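Local coordinates for protein alanine racemase, biosynthetic (Pseudomonas aeruginosa PAO1, PDB 6A2F) that belongs to the pyridoxal-phosphate-bearing alanine racemase family, pairing a TIM-barrel N-terminal domain with a beta-rich C-terminal domain, at residues 76-81 against 96-101; 107-112 against 143-148; 119-124 against 153-158; 186-191 against 204-209. All coordinates share one frame; numbering follows the deposited sequence.

Interaction 1 of 4, residues 76-81 against 96-101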
loop_
_atom_site.group_PDB
_atom_site.type_symbol
_atom_site.label_atom_id
_atom_site.label_comp_id
_atom_site.label_asym_id
_atom_site.label_seq_id
_atom_site.Cartn_x
_atom_site.Cartn_y
_atom_site.Cartn_z
ATOM N N ILE A 76 1.869 19.995 18.749
ATOM C CA ILE A 76 1.856 18.679 18.104
ATOM C C ILE A 76 1.282 17.630 19.063
ATOM O O ILE A 76 1.834 17.377 20.133
ATOM C CB ILE A 76 3.259 18.236 17.608
ATOM C CG1 ILE A 76 3.918 19.319 16.740
ATOM C CG2 ILE A 76 3.157 16.926 16.833
ATOM C CD1 ILE A 76 5.401 19.115 16.506
ATOM N N LEU A 77 0.167 17.032 18.665
ATOM C CA LEU A 77 -0.513 16.021 19.464
ATOM C C LEU A 77 -0.168 14.609 18.996
ATOM O O LEU A 77 -0.313 14.292 17.824
ATOM C CB LEU A 77 -2.025 16.235 19.381
ATOM C CG LEU A 77 -2.940 15.159 19.967
ATOM C CD1 LEU A 77 -2.756 15.064 21.471
ATOM C CD2 LEU A 77 -4.388 15.460 19.613
ATOM N N LEU A 78 0.302 13.779 19.923
ATOM C CA LEU A 78 0.429 12.345 19.681
ATOM C C LEU A 78 -0.925 11.702 19.971
ATOM O O LEU A 78 -1.333 11.602 21.129
ATOM C CB LEU A 78 1.492 11.724 20.591
ATOM C CG LEU A 78 2.965 12.132 20.498
ATOM C CD1 LEU A 78 3.718 11.590 21.710
ATOM C CD2 LEU A 78 3.606 11.645 19.208
ATOM N N LEU A 79 -1.621 11.281 18.917
ATOM C CA LEU A 79 -2.980 10.745 19.040
ATOM C C LEU A 79 -3.064 9.474 19.887
ATOM O O LEU A 79 -4.035 9.274 20.610
ATOM C CB LEU A 79 -3.598 10.505 17.658
ATOM C CG LEU A 79 -3.912 11.752 16.824
ATOM C CD1 LEU A 79 -4.129 11.391 15.362
ATOM C CD2 LEU A 79 -5.106 12.514 17.379
ATOM N N GLU A 80 -2.044 8.624 19.791
ATOM C CA GLU A 80 -2.011 7.366 20.535
ATOM C C GLU A 80 -1.097 7.451 21.756
ATOM O O GLU A 80 -0.903 6.457 22.457
ATOM C CB GLU A 80 -1.562 6.214 19.629
ATOM C CG GLU A 80 -2.487 5.941 18.452
ATOM C CD GLU A 80 -1.876 4.984 17.441
ATOM O OE1 GLU A 80 -1.198 4.015 17.864
ATOM O OE2 GLU A 80 -2.076 5.201 16.222
ATOM N N GLY A 81 -0.546 8.639 22.005
ATOM C CA GLY A 81 0.433 8.839 23.068
ATOM C C GLY A 81 1.746 8.125 22.791
ATOM O O GLY A 81 2.038 7.753 21.648
ATOM N N LEU A 96 5.789 17.935 23.031
ATOM C CA LEU A 96 4.604 17.334 22.429
ATOM C C LEU A 96 3.449 17.220 23.409
ATOM O O LEU A 96 3.655 17.128 24.625
ATOM C CB LEU A 96 4.935 15.949 21.870
ATOM C CG LEU A 96 6.077 15.825 20.857
ATOM C CD1 LEU A 96 6.253 14.371 20.465
ATOM C CD2 LEU A 96 5.836 16.686 19.628
ATOM N N ASP A 97 2.234 17.241 22.866
ATOM C CA ASP A 97 1.036 16.941 23.636
ATOM C C ASP A 97 0.898 15.435 23.747
ATOM O O ASP A 97 0.909 14.726 22.735
ATOM C CB ASP A 97 -0.209 17.517 22.968
ATOM C CG ASP A 97 -0.374 18.999 23.209
ATOM O OD1 ASP A 97 0.626 19.695 23.498
ATOM O OD2 ASP A 97 -1.524 19.471 23.104
ATOM N N LEU A 98 0.765 14.950 24.974
ATOM C CA LEU A 98 0.655 13.524 25.211
ATOM C C LEU A 98 -0.797 13.085 25.328
ATOM O O LEU A 98 -1.667 13.866 25.723
ATOM C CB LEU A 98 1.433 13.120 26.464
ATOM C CG LEU A 98 2.921 13.480 26.523
ATOM C CD1 LEU A 98 3.508 13.010 27.843
ATOM C CD2 LEU A 98 3.696 12.905 25.343
ATOM N N VAL A 99 -1.040 11.832 24.952
ATOM C CA VAL A 99 -2.301 11.158 25.201
ATOM C C VAL A 99 -2.065 10.020 26.198
ATOM O O VAL A 99 -1.058 9.305 26.114
ATOM C CB VAL A 99 -2.940 10.636 23.887
ATOM C CG1 VAL A 99 -3.884 9.473 24.144
ATOM C CG2 VAL A 99 -3.681 11.754 23.170
ATOM N N ILE A 100 -2.983 9.885 27.157
ATOM C CA ILE A 100 -3.041 8.709 28.029
ATOM C C ILE A 100 -4.376 7.971 27.829
ATOM O O ILE A 100 -5.444 8.543 28.043
ATOM C CB ILE A 100 -2.807 9.071 29.515
ATOM C CG1 ILE A 100 -1.405 9.658 29.707
ATOM C CG2 ILE A 100 -2.993 7.843 30.397
ATOM C CD1 ILE A 100 -1.170 10.300 31.057
ATOM N N GLN A 101 -4.284 6.705 27.413
ATOM C CA GLN A 101 -5.438 5.876 27.025
ATOM C C GLN A 101 -5.677 4.706 27.955
ATOM O O GLN A 101 -6.787 4.187 28.015
ATOM C CB GLN A 101 -5.206 5.244 25.658
ATOM C CG GLN A 101 -4.947 6.207 24.533
ATOM C CD GLN A 101 -4.227 5.555 23.373
ATOM O OE1 GLN A 101 -3.558 4.530 23.526
ATOM N NE2 GLN A 101 -4.352 6.156 22.202
HETATM O O HOH W 1 2.604 20.279 21.602
#
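L78 lays CD1 against two leucine tips of segment 96-101, 3.9 Å from L98 CD2 and 4.0 Å from L96 CD1, lying alongside L98 and pointing the same way. The strands of the two segments are consecutive in the eight-stranded TIM barrel, linked through helix 87-93 in a beta-alpha-beta unit, and the contact illustrates how a barrel can close where its strands barely pair. A single bridge, L77 with D97, joins the backbones. D97 N donates to I76 O at 2.8 Å, and D97 O then accepts from L78 N almost straight, at 171°. I76, L78 and L96 form an apolar layer on the outer side of the strands, where helix 61-70 packs on I76 and L96; I76 CB meets L96 CD2 there at 3.6 Å. L77 turns to the other side: its CG is anti to the backbone N (chi1 171°), and CD1 thereby reaches both V99 CG2 and D97 CB, close to the indole of W121. The D97 carboxylate is fixed from several directions, OD2 by R75 and W121 and OD1 by N119, with a water joining OD1 to I76 N. Beyond the bridge, segment 76-81 turns back on itself through G81 N bonding to L78 O. E80, at this C-terminal end of the barrel, brings its side chain to about 4 Å from a bound D-lysine, nearest atoms. V99 fills the bend, setting CG2 3.1 Å from L78 O, while G81 CA makes a CA-H...O contact of 3.4 Å with V99 O.

Interaction 2 of 4, residues 107-112 against 143-148; sequences EAFLAA and ARLRSH
L110 bridges helix 103-112 and the end of helix 135-145, two neighbouring outer helices of the TIM barrel, and its two branches divide the work. CB carries the chain off the first helix, and chi1 of -96°, well away from a staggered value, swings CG so that its methyls fork toward the second. CD1 goes inward, to 3.6 Å from L145 CD2 and 4.1 Å from H148 CE1. CD2 goes outward and rests 3.9 Å from R144 CD, the two side chains meeting at about a right angle. The contact is layered, apolar toward the strands and charged at the rim. In the apolar layer L145 CD2 also meets the edge of the F109 ring, 3.8 Å from CE2, while strand residues L98 and I100 pack against F109. At the exposed rim E107 OE1 and R144 NH1 form a long salt bridge, and R144 also makes a cation-pi contact with W141. L145 to H148 form a type I turn, closed by H148 N bonding to L145 O, which brings the imidazole back beside L110. There it lies oblique to the F109 ring, centroids 5.9 Å apart and planes at 48°.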
loop_
_atom_site.group_PDB
_atom_site.type_symbol
_atom_site.label_atom_id
_atom_site.label_comp_id
_atom_site.label_asym_id
_atom_site.label_seq_id
_atom_site.Cartn_x
_atom_site.Cartn_y
_atom_site.Cartn_z
ATOM N N GLU A 107 0.743 4.873 33.757
ATOM C CA GLU A 107 1.768 4.530 34.731
ATOM C C GLU A 107 3.165 4.845 34.174
ATOM O O GLU A 107 4.058 5.269 34.916
ATOM C CB GLU A 107 1.638 3.055 35.131
ATOM C CG GLU A 107 1.839 2.779 36.614
ATOM C CD GLU A 107 0.912 3.588 37.514
ATOM O OE1 GLU A 107 -0.298 3.276 37.583
ATOM O OE2 GLU A 107 1.402 4.534 38.169
ATOM N N ALA A 108 3.344 4.659 32.866
ATOM C CA ALA A 108 4.613 4.974 32.210
ATOM C C ALA A 108 4.911 6.479 32.228
ATOM O O ALA A 108 6.064 6.888 32.417
ATOM C CB ALA A 108 4.634 4.432 30.787
ATOM N N PHE A 109 3.871 7.292 32.035
ATOM C CA PHE A 109 4.009 8.744 32.110
ATOM C C PHE A 109 4.401 9.194 33.518
ATOM O O PHE A 109 5.341 9.970 33.687
ATOM C CB PHE A 109 2.725 9.450 31.662
ATOM C CG PHE A 109 2.679 10.908 32.036
ATOM C CD1 PHE A 109 3.419 11.848 31.320
ATOM C CD2 PHE A 109 1.915 11.337 33.115
ATOM C CE1 PHE A 109 3.386 13.188 31.665
ATOM C CE2 PHE A 109 1.879 12.679 33.465
ATOM C CZ PHE A 109 2.612 13.606 32.739
ATOM N N LEU A 110 3.670 8.703 34.516
ATOM C CA LEU A 110 3.989 8.949 35.923
ATOM C C LEU A 110 5.439 8.598 36.255
ATOM O O LEU A 110 6.140 9.385 36.893
ATOM C CB LEU A 110 3.033 8.160 36.828
ATOM C CG LEU A 110 1.775 8.815 37.429
ATOM C CD1 LEU A 110 1.199 9.910 36.550
ATOM C CD2 LEU A 110 0.710 7.767 37.731
ATOM N N ALA A 111 5.890 7.428 35.800
ATOM C CA ALA A 111 7.244 6.950 36.090
ATOM C C ALA A 111 8.343 7.724 35.354
ATOM O O ALA A 111 9.500 7.720 35.788
ATOM C CB ALA A 111 7.358 5.458 35.797
ATOM N N ALA A 112 7.981 8.381 34.251
ATOM C CA ALA A 112 8.953 9.054 33.383
ATOM C C ALA A 112 9.684 10.192 34.081
ATOM O O ALA A 112 10.869 10.395 33.841
ATOM C CB ALA A 112 8.280 9.559 32.114
ATOM N N ALA A 143 -8.389 12.807 38.758
ATOM C CA ALA A 143 -8.055 13.066 40.165
ATOM C C ALA A 143 -6.550 12.981 40.447
ATOM O O ALA A 143 -6.020 13.762 41.238
ATOM C CB ALA A 143 -8.822 12.116 41.079
ATOM N N ARG A 144 -5.871 12.041 39.797
ATOM C CA ARG A 144 -4.434 11.878 39.976
ATOM C C ARG A 144 -3.652 12.992 39.282
ATOM O O ARG A 144 -2.658 13.486 39.818
ATOM C CB ARG A 144 -3.975 10.505 39.463
ATOM C CG ARG A 144 -2.708 9.966 40.132
ATOM C CD ARG A 144 -2.510 8.467 39.876
ATOM N NE ARG A 144 -3.785 7.764 39.686
ATOM C CZ ARG A 144 -3.922 6.455 39.483
ATOM N NH1 ARG A 144 -2.861 5.652 39.454
ATOM N NH2 ARG A 144 -5.142 5.946 39.319
ATOM N N LEU A 145 -4.120 13.399 38.103
ATOM C CA LEU A 145 -3.312 14.221 37.196
ATOM C C LEU A 145 -3.578 15.725 37.213
ATOM O O LEU A 145 -2.739 16.490 36.739
ATOM C CB LEU A 145 -3.417 13.694 35.756
ATOM C CG LEU A 145 -2.779 12.330 35.477
ATOM C CD1 LEU A 145 -3.188 11.822 34.100
ATOM C CD2 LEU A 145 -1.263 12.393 35.592
ATOM N N ARG A 146 -4.724 16.146 37.750
ATOM C CA ARG A 146 -5.144 17.552 37.668
ATOM C C ARG A 146 -4.136 18.568 38.228
ATOM O O ARG A 146 -3.978 19.652 37.661
ATOM C CB ARG A 146 -6.538 17.761 38.285
ATOM C CG ARG A 146 -7.053 19.206 38.283
ATOM C CD ARG A 146 -7.370 19.752 36.892
ATOM N NE ARG A 146 -6.212 20.368 36.234
ATOM C CZ ARG A 146 -6.244 20.958 35.038
ATOM N NH1 ARG A 146 -7.376 21.029 34.343
ATOM N NH2 ARG A 146 -5.137 21.486 34.532
ATOM N N SER A 147 -3.463 18.219 39.325
ATOM C CA SER A 147 -2.431 19.087 39.898
ATOM C C SER A 147 -1.046 18.416 39.935
ATOM O O SER A 147 -0.174 18.814 40.718
ATOM C CB SER A 147 -2.842 19.610 41.290
ATOM O OG SER A 147 -2.825 18.577 42.262
ATOM N N HIS A 148 -0.855 17.410 39.082
ATOM C CA HIS A 148 0.444 16.758 38.918
ATOM C C HIS A 148 1.451 17.720 38.277
ATOM O O HIS A 148 1.135 18.363 37.273
ATOM C CB HIS A 148 0.315 15.483 38.067
ATOM C CG HIS A 148 1.568 14.659 38.018
ATOM N ND1 HIS A 148 1.751 13.534 38.793
ATOM C CD2 HIS A 148 2.705 14.806 37.295
ATOM C CE1 HIS A 148 2.942 13.019 38.546
ATOM N NE2 HIS A 148 3.541 13.773 37.643
#

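Interaction 3 of 4, residues 119-124 against 153-158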
loop_
_atom_site.group_PDB
_atom_site.type_symbol
_atom_site.label_atom_id
_atom_site.label_comp_id
_atom_site.label_asym_id
_atom_site.label_seq_id
_atom_site.Cartn_x
_atom_site.Cartn_y
_atom_site.Cartn_z
ATOM N N ASN A 119 1.270 19.133 27.901
ATOM C CA ASN A 119 -0.179 19.016 27.765
ATOM C C ASN A 119 -0.545 17.540 27.676
ATOM O O ASN A 119 0.056 16.784 26.904
ATOM C CB ASN A 119 -0.699 19.779 26.545
ATOM C CG ASN A 119 -0.371 21.258 26.596
ATOM O OD1 ASN A 119 -0.298 21.865 27.664
ATOM N ND2 ASN A 119 -0.177 21.846 25.427
ATOM N N VAL A 120 -1.513 17.141 28.496
ATOM C CA VAL A 120 -1.957 15.759 28.587
ATOM C C VAL A 120 -3.429 15.679 28.186
ATOM O O VAL A 120 -4.271 16.397 28.733
ATOM C CB VAL A 120 -1.757 15.194 30.014
ATOM C CG1 VAL A 120 -2.352 13.799 30.135
ATOM C CG2 VAL A 120 -0.279 15.169 30.386
ATOM N N TRP A 121 -3.719 14.820 27.211
ATOM C CA TRP A 121 -5.084 14.549 26.772
ATOM C C TRP A 121 -5.468 13.148 27.231
ATOM O O TRP A 121 -4.863 12.157 26.806
ATOM C CB TRP A 121 -5.190 14.636 25.246
ATOM C CG TRP A 121 -4.886 15.994 24.669
ATOM C CD1 TRP A 121 -3.659 16.590 24.568
ATOM C CD2 TRP A 121 -5.828 16.916 24.100
ATOM N NE1 TRP A 121 -3.779 17.827 23.979
ATOM C CE2 TRP A 121 -5.097 18.052 23.676
ATOM C CE3 TRP A 121 -7.218 16.896 23.907
ATOM C CZ2 TRP A 121 -5.712 19.162 23.076
ATOM C CZ3 TRP A 121 -7.830 18.004 23.309
ATOM C CH2 TRP A 121 -7.074 19.114 22.896
ATOM N N LEU A 122 -6.456 13.073 28.116
ATOM C CA LEU A 122 -6.970 11.799 28.595
ATOM C C LEU A 122 -7.988 11.292 27.596
ATOM O O LEU A 122 -8.914 12.018 27.222
ATOM C CB LEU A 122 -7.625 11.952 29.976
ATOM C CG LEU A 122 -6.745 12.177 31.205
ATOM C CD1 LEU A 122 -7.604 12.491 32.420
ATOM C CD2 LEU A 122 -5.872 10.961 31.474
ATOM N N LYS A 123 -7.814 10.049 27.160
ATOM C CA LYS A 123 -8.692 9.484 26.148
ATOM C C LYS A 123 -9.819 8.665 26.744
ATOM O O LYS A 123 -9.592 7.670 27.431
ATOM C CB LYS A 123 -7.913 8.655 25.124
ATOM C CG LYS A 123 -8.773 8.190 23.952
ATOM C CD LYS A 123 -7.959 7.524 22.860
ATOM C CE LYS A 123 -7.081 8.525 22.128
ATOM N NZ LYS A 123 -6.300 7.847 21.059
ATOM N N LEU A 124 -11.036 9.104 26.462
ATOM C CA LEU A 124 -12.233 8.360 26.800
ATOM C C LEU A 124 -12.565 7.374 25.690
ATOM O O LEU A 124 -12.599 7.736 24.508
ATOM C CB LEU A 124 -13.409 9.323 27.001
ATOM C CG LEU A 124 -14.813 8.729 27.132
ATOM C CD1 LEU A 124 -14.988 8.014 28.465
ATOM C CD2 LEU A 124 -15.853 9.821 26.956
ATOM N N GLU A 153 -1.478 21.031 30.753
ATOM C CA GLU A 153 -2.873 21.131 30.398
ATOM C C GLU A 153 -3.473 19.772 30.587
ATOM O O GLU A 153 -2.889 18.789 30.171
ATOM C CB GLU A 153 -3.034 21.479 28.921
ATOM C CG GLU A 153 -3.355 22.919 28.577
ATOM C CD GLU A 153 -3.576 23.108 27.086
ATOM O OE1 GLU A 153 -3.613 22.109 26.361
ATOM O OE2 GLU A 153 -3.710 24.249 26.627
ATOM N N LEU A 154 -4.600 19.698 31.270
ATOM C CA LEU A 154 -5.280 18.411 31.356
ATOM C C LEU A 154 -6.535 18.492 30.491
ATOM O O LEU A 154 -7.381 19.365 30.688
ATOM C CB LEU A 154 -5.595 18.018 32.802
ATOM C CG LEU A 154 -6.040 16.561 33.015
ATOM C CD1 LEU A 154 -5.033 15.560 32.453
ATOM C CD2 LEU A 154 -6.313 16.276 34.487
ATOM N N ASN A 155 -6.628 17.589 29.519
ATOM C CA ASN A 155 -7.618 17.684 28.451
ATOM C C ASN A 155 -8.426 16.401 28.281
ATOM O O ASN A 155 -8.075 15.357 28.842
ATOM C CB ASN A 155 -6.929 18.050 27.129
ATOM C CG ASN A 155 -6.171 19.363 27.204
ATOM O OD1 ASN A 155 -6.498 20.242 28.002
ATOM N ND2 ASN A 155 -5.151 19.503 26.370
ATOM N N LEU A 156 -9.513 16.488 27.516
ATOM C CA LEU A 156 -10.342 15.323 27.219
ATOM C C LEU A 156 -10.449 15.076 25.714
ATOM O O LEU A 156 -10.686 16.007 24.935
ATOM C CB LEU A 156 -11.736 15.467 27.844
ATOM C CG LEU A 156 -12.735 14.319 27.634
ATOM C CD1 LEU A 156 -12.328 13.070 28.401
ATOM C CD2 LEU A 156 -14.151 14.741 28.004
ATOM N N ILE A 157 -10.273 13.816 25.320
ATOM C CA ILE A 157 -10.378 13.411 23.917
ATOM C C ILE A 157 -11.139 12.081 23.769
ATOM O O ILE A 157 -10.977 11.161 24.578
ATOM C CB ILE A 157 -8.990 13.382 23.204
ATOM C CG1 ILE A 157 -9.153 13.228 21.683
ATOM C CG2 ILE A 157 -8.077 12.303 23.786
ATOM C CD1 ILE A 157 -7.865 13.329 20.891
ATOM N N SER A 158 -11.995 12.015 22.751
ATOM C CA SER A 158 -12.653 10.780 22.352
ATOM C C SER A 158 -12.896 10.811 20.848
ATOM O O SER A 158 -12.724 11.851 20.208
ATOM C CB SER A 158 -13.963 10.579 23.115
ATOM O OG SER A 158 -14.305 9.206 23.173
#
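V120 N to E153 O, at 2.7 Å, opens a ladder of five backbone hydrogen bonds that zips segments 119-124 and 153-158 together in parallel and ends with L124 N on I157 O. Past the ladder, S158 OG donates to L124 O at 2.6 Å, from above the carbonyl plane, and is also bonded to S126. Among the flat groups, N155 lies over one face of the W121 indole: CB sits 3.7 Å from the centroid of the six-membered ring, a CH-pi contact, and ND2 stands 3.0 Å above the plane toward the rim. The amide is turned 68° to the ring and is held by a nearly straight bond of 3.0 Å from ND2 to E153 OE1, an oxygen that R75 also grips. The indole in turn is tied through NE1 to D97. Near the N-terminal ends of the strands the N119 amide, its OD1 bonded to R152, stacks on the E153 carboxylate, planes 20° apart. Apolar contacts include W121 CB against I157 CG2 and, across the sheet, V120 CG1 and L122 CG, both 4.0 Å from L154 CD1, where helix 135-145 covers L122, L154 and L156. K123, on the W121 side, sends NZ to L79 O and to a malonate ion, probably from the crystallisation liquor. Strand 118-123, helix 135-145 and strand 151-157 form a beta-alpha-beta crossover, the repeating unit of a TIM barrel.

Interaction 4 of 4, residues 186-191 against 204-209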
loop_
_atom_site.group_PDB
_atom_site.type_symbol
_atom_site.label_atom_id
_atom_site.label_comp_id
_atom_site.label_asym_id
_atom_site.label_seq_id
_atom_site.Cartn_x
_atom_site.Cartn_y
_atom_site.Cartn_z
ATOM N N PHE A 186 -11.418 20.567 32.654
ATOM C CA PHE A 186 -10.598 20.299 31.480
ATOM C C PHE A 186 -10.216 21.609 30.798
ATOM O O PHE A 186 -11.044 22.508 30.653
ATOM C CB PHE A 186 -11.361 19.421 30.483
ATOM C CG PHE A 186 -11.412 17.967 30.854
ATOM C CD1 PHE A 186 -10.246 17.212 30.949
ATOM C CD2 PHE A 186 -12.634 17.337 31.076
ATOM C CE1 PHE A 186 -10.295 15.862 31.276
ATOM C CE2 PHE A 186 -12.688 15.988 31.401
ATOM C CZ PHE A 186 -11.517 15.248 31.498
ATOM N N ASP A 187 -8.961 21.706 30.370
ATOM C CA ASP A 187 -8.489 22.885 29.652
ATOM C C ASP A 187 -8.971 22.881 28.207
ATOM O O ASP A 187 -9.325 23.926 27.666
ATOM C CB ASP A 187 -6.964 22.970 29.705
ATOM C CG ASP A 187 -6.448 23.180 31.109
ATOM O OD1 ASP A 187 -6.654 24.283 31.654
ATOM O OD2 ASP A 187 -5.844 22.245 31.673
ATOM N N GLN A 188 -8.976 21.700 27.591
ATOM C CA GLN A 188 -9.404 21.536 26.203
ATOM C C GLN A 188 -10.205 20.253 26.034
ATOM O O GLN A 188 -9.932 19.242 26.687
ATOM C CB GLN A 188 -8.206 21.503 25.237
ATOM C CG GLN A 188 -7.128 22.556 25.452
ATOM C CD GLN A 188 -7.501 23.949 24.961
ATOM O OE1 GLN A 188 -6.753 24.892 25.171
ATOM N NE2 GLN A 188 -8.643 24.082 24.302
ATOM N N ARG A 189 -11.192 20.305 25.148
ATOM C CA ARG A 189 -12.008 19.143 24.830
ATOM C C ARG A 189 -11.982 18.946 23.329
ATOM O O ARG A 189 -12.117 19.909 22.569
ATOM C CB ARG A 189 -13.450 19.327 25.307
ATOM C CG ARG A 189 -13.597 19.885 26.714
ATOM C CD ARG A 189 -15.042 20.266 26.988
ATOM N NE ARG A 189 -15.158 21.658 27.420
ATOM C CZ ARG A 189 -15.678 22.644 26.688
ATOM N NH1 ARG A 189 -16.154 22.413 25.466
ATOM N NH2 ARG A 189 -15.729 23.875 27.187
ATOM N N SER A 190 -11.785 17.702 22.902
ATOM C CA SER A 190 -11.732 17.379 21.481
ATOM C C SER A 190 -12.475 16.084 21.201
ATOM O O SER A 190 -12.213 15.063 21.843
ATOM C CB SER A 190 -10.285 17.279 21.003
ATOM O OG SER A 190 -10.232 17.064 19.609
ATOM N N LEU A 191 -13.395 16.136 20.238
ATOM C CA LEU A 191 -14.258 14.996 19.911
ATOM C C LEU A 191 -14.461 14.789 18.401
ATOM O O LEU A 191 -14.671 13.662 17.950
ATOM C CB LEU A 191 -15.609 15.152 20.622
ATOM C CG LEU A 191 -16.759 14.153 20.424
ATOM C CD1 LEU A 191 -16.354 12.721 20.748
ATOM C CD2 LEU A 191 -17.943 14.582 21.275
ATOM N N HIS A 204 -18.031 19.692 18.327
ATOM C CA HIS A 204 -16.955 20.624 17.981
ATOM C C HIS A 204 -16.021 20.945 19.149
ATOM O O HIS A 204 -14.806 21.035 18.960
ATOM C CB HIS A 204 -17.503 21.916 17.354
ATOM C CG HIS A 204 -18.045 21.738 15.967
ATOM N ND1 HIS A 204 -18.718 22.738 15.295
ATOM C CD2 HIS A 204 -18.027 20.673 15.130
ATOM C CE1 HIS A 204 -19.075 22.303 14.101
ATOM N NE2 HIS A 204 -18.669 21.053 13.977
ATOM N N MET A 205 -16.593 21.120 20.342
ATOM C CA MET A 205 -15.817 21.369 21.566
ATOM C C MET A 205 -14.753 22.468 21.388
ATOM O O MET A 205 -15.076 23.555 20.920
ATOM C CB MET A 205 -15.217 20.061 22.099
ATOM C CG MET A 205 -16.246 18.971 22.385
ATOM S SD MET A 205 -17.352 19.412 23.743
ATOM C CE MET A 205 -18.642 18.189 23.537
ATOM N N ASP A 206 -13.498 22.194 21.746
ATOM C CA ASP A 206 -12.443 23.219 21.679
ATOM C C ASP A 206 -11.489 23.045 20.494
ATOM O O ASP A 206 -11.088 24.029 19.871
ATOM C CB ASP A 206 -11.641 23.265 22.983
ATOM C CG ASP A 206 -12.509 23.517 24.196
ATOM O OD1 ASP A 206 -13.258 24.519 24.209
ATOM O OD2 ASP A 206 -12.439 22.712 25.143
ATOM N N TRP A 207 -11.122 21.797 20.204
ATOM C CA TRP A 207 -10.208 21.480 19.109
ATOM C C TRP A 207 -10.823 20.456 18.159
ATOM O O TRP A 207 -11.118 19.327 18.551
ATOM C CB TRP A 207 -8.854 20.975 19.636
ATOM C CG TRP A 207 -7.964 22.056 20.185
ATOM C CD1 TRP A 207 -8.075 22.670 21.398
ATOM C CD2 TRP A 207 -6.819 22.641 19.545
ATOM N NE1 TRP A 207 -7.081 23.610 21.552
ATOM C CE2 TRP A 207 -6.296 23.614 20.431
ATOM C CE3 TRP A 207 -6.191 22.446 18.306
ATOM C CZ2 TRP A 207 -5.171 24.389 20.122
ATOM C CZ3 TRP A 207 -5.073 23.221 17.998
ATOM C CH2 TRP A 207 -4.573 24.179 18.910
ATOM N N LEU A 208 -11.021 20.872 16.911
ATOM C CA LEU A 208 -11.437 19.973 15.845
ATOM C C LEU A 208 -10.253 19.112 15.420
ATOM O O LEU A 208 -9.101 19.516 15.582
ATOM C CB LEU A 208 -11.941 20.779 14.644
ATOM C CG LEU A 208 -12.969 21.895 14.883
ATOM C CD1 LEU A 208 -13.175 22.686 13.602
ATOM C CD2 LEU A 208 -14.296 21.356 15.409
ATOM N N ARG A 209 -10.526 17.925 14.881
ATOM C CA ARG A 209 -9.456 17.059 14.383
ATOM C C ARG A 209 -9.737 16.596 12.961
ATOM O O ARG A 209 -9.941 15.395 12.734
ATOM C CB ARG A 209 -9.252 15.840 15.292
ATOM C CG ARG A 209 -9.105 16.153 16.770
ATOM C CD ARG A 209 -8.617 14.943 17.548
ATOM N NE ARG A 209 -9.440 13.752 17.337
ATOM C CZ ARG A 209 -10.534 13.449 18.037
ATOM N NH1 ARG A 209 -10.972 14.252 19.004
ATOM N NH2 ARG A 209 -11.198 12.337 17.760
#
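R189 takes on D206 at three points, beginning with its carbonyl: R189 O accepts from D206 N at 2.8 Å and from W207 N at 3.2 Å, the two donors arriving from opposite faces of the carbonyl plane. R189 N donates a hydrogen bond to the anti lone pair of D206 OD2, 2.7 Å away. The same carboxylate oxygen lies over the centre of the R189 guanidinium, 3.5 Å above its plane, so the long salt bridge there works by charge alone, while R189 NH1 makes a weak bond to M205 SD. The S190 hydroxyl serves both ways. With OG anti to the backbone N (chi1 -176°), it donates to W207 O at 2.7 Å and accepts from R209 NH1 at 3.0 Å. R209 uses its other nitrogens outside the two segments: NE bonds to N1 of the modified residue LLP at position 34, and NH2 to S158 O and H159 ND1. Q188 NE2 lies in plane at the W207 indole edge, beside NE1; both are donors and no bond joins them. The contact joins the outermost strands of two four-stranded sheets, 189-190 beside 151-157 and 207-208 beside 28-32, helping to close the TIM barrel, with helix 169-179 packing on L191 and M205 through F178.

How the interactions relate
Interactions 1 and 4 span the two seams between the barrel's four-stranded sheets, where backbone pairing is sparse and side chains or turns share the load, largely apolar in 76-81 with 96-101 and largely polar in 186-191 with 204-209. Interaction 3, lying within one sheet between these seams, is a buried, fully laddered contact. It meets interaction 1 through L98 O and W121 N and interaction 4 through L156 O and S190 N. Interaction 2 lies nearest the surface and is partly buried, its helices lying over the same strands: F109 packs on V120, L145 on I100 and L122, and R146 reaches D187 of interaction 4 by a salt bridge.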